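Local coordinates for uncharacterized NTF2-like protein (Cytophaga hutchinsonii ATCC 33406, PDB 3F40) that is of unknown function but adopts an NTF2-like fold of the SnoaL-like family, a cone-shaped sheet-and-helix scaffold, at residues K29-N32 with E33-F37. Numbering follows the deposited sequence.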
# COMPACT_ATOMS: atom_id res chain seq x y z
N LYS A 29 -17.16 11.38 11.75
CA LYS A 29 -17.56 10.60 12.92
C LYS A 29 -16.70 9.35 13.14
O LYS A 29 -16.65 8.83 14.25
CB LYS A 29 -19.06 10.18 12.86
CG LYS A 29 -20.00 11.31 13.23
CD LYS A 29 -21.45 10.84 13.10
N ARG A 30 -16.12 8.86 12.06
CA ARG A 30 -15.36 7.59 12.06
C ARG A 30 -13.90 7.87 12.52
O ARG A 30 -13.15 6.92 12.76
CB ARG A 30 -15.38 6.87 10.70
CG ARG A 30 -16.59 5.93 10.41
CD ARG A 30 -17.81 6.64 10.08
NE ARG A 30 -18.96 5.73 9.98
CZ ARG A 30 -20.19 6.18 9.90
NH1 ARG A 30 -20.40 7.49 9.91
NH2 ARG A 30 -21.21 5.35 9.83
N LEU A 31 -13.53 9.13 12.66
CA LEU A 31 -12.14 9.52 13.00
C LEU A 31 -11.99 9.92 14.44
O LEU A 31 -12.85 10.64 15.02
CB LEU A 31 -11.70 10.70 12.13
CG LEU A 31 -11.78 10.54 10.62
CD1 LEU A 31 -11.15 11.73 9.95
CD2 LEU A 31 -11.10 9.26 10.21
N ASN A 32 -10.88 9.53 15.03
CA ASN A 32 -10.49 10.05 16.33
C ASN A 32 -10.21 11.55 16.21
O ASN A 32 -9.70 12.04 15.17
CB ASN A 32 -9.26 9.32 16.87
CG ASN A 32 -8.75 9.91 18.14
OD1 ASN A 32 -7.73 10.59 18.15
ND2 ASN A 32 -9.45 9.65 19.23
N GLU A 33 -10.44 12.25 17.32
CA GLU A 33 -10.25 13.69 17.36
C GLU A 33 -8.86 14.09 16.89
O GLU A 33 -8.70 15.08 16.17
CB GLU A 33 -10.50 14.23 18.79
CG GLU A 33 -10.22 15.71 18.94
CD GLU A 33 -10.95 16.34 20.11
OE1 GLU A 33 -12.18 16.20 20.19
OE2 GLU A 33 -10.28 17.00 20.93
N ASN A 34 -7.89 13.30 17.31
CA ASN A 34 -6.45 13.54 17.11
C ASN A 34 -5.86 12.66 15.98
O ASN A 34 -4.68 12.40 15.92
CB ASN A 34 -5.68 13.31 18.41
CG ASN A 34 -6.15 14.21 19.49
OD1 ASN A 34 -6.51 13.76 20.57
ND2 ASN A 34 -6.14 15.49 19.22
N PHE A 35 -6.74 12.29 15.08
CA PHE A 35 -6.37 11.58 13.84
C PHE A 35 -5.23 12.29 13.15
O PHE A 35 -5.20 13.52 13.06
CB PHE A 35 -7.60 11.57 12.94
CG PHE A 35 -7.34 11.18 11.50
CD1 PHE A 35 -7.38 9.86 11.11
CD2 PHE A 35 -7.10 12.17 10.54
CE1 PHE A 35 -7.20 9.53 9.80
CE2 PHE A 35 -6.91 11.83 9.22
CZ PHE A 35 -6.98 10.51 8.85
N THR A 36 -4.30 11.50 12.64
CA THR A 36 -3.28 12.03 11.77
C THR A 36 -3.37 11.48 10.37
O THR A 36 -3.78 10.36 10.15
CB THR A 36 -1.86 11.73 12.31
OG1 THR A 36 -1.62 10.32 12.30
CG2 THR A 36 -1.69 12.28 13.73
N PHE A 37 -2.97 12.34 9.45
CA PHE A 37 -2.84 12.01 8.03
C PHE A 37 -1.40 12.20 7.59
O PHE A 37 -0.79 13.23 7.89
CB PHE A 37 -3.72 12.91 7.16
CG PHE A 37 -3.51 12.70 5.70
CD1 PHE A 37 -4.10 11.62 5.05
CD2 PHE A 37 -2.70 13.55 4.97
CE1 PHE A 37 -3.89 11.40 3.70
CE2 PHE A 37 -2.48 13.32 3.61
CZ PHE A 37 -3.07 12.26 3.00
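Asn32 turns CG anti to its own N (chi1 174°), which swings the carboxamide forward over the turn toward Asn34, while Phe35, with CG likewise opposite its N (chi1 166°), turns one face of its ring to Leu31. OD1 of Asn32 accepts a hydrogen bond from N of Asn34 at 2.8 Å, the donor about 60° out of the carbonyl plane. This side chain-to-backbone link is an Asx turn, and it overlaps a type I beta turn from Asn32 to Phe35, in which N of Phe35 donates to O of Asn32 at 3.0 Å, as the chain passes from strand 31-32 into strand 35-39 of the main sheet. ND2 of Asn32 is hydrogen-bonded to OE1 of Glu98, so both ends of the amide are engaged and its rotation is fixed. On the buried side, CD1 of Leu31 sits over the centre of the Phe35 ring, 4.1 Å from the centroid, in a CH-pi contact; CD2 of Leu31 lies 3.9 Å from CD1 of Phe35. Ile99 and Met51 also touch Leu31, and Leu102 touches Phe35, so the pair joins strand 98-105 and helix 47-57 at this corner. With an alanine in place of Asn32, the N-H of Asn34 is likely to lose its acceptor and Glu98 its amide partner, making the turn less rigid. The corner thus satisfies polar groups at its bend through carboxamide and backbone bonds, while Leu31 and Phe35 pack together on the buried side.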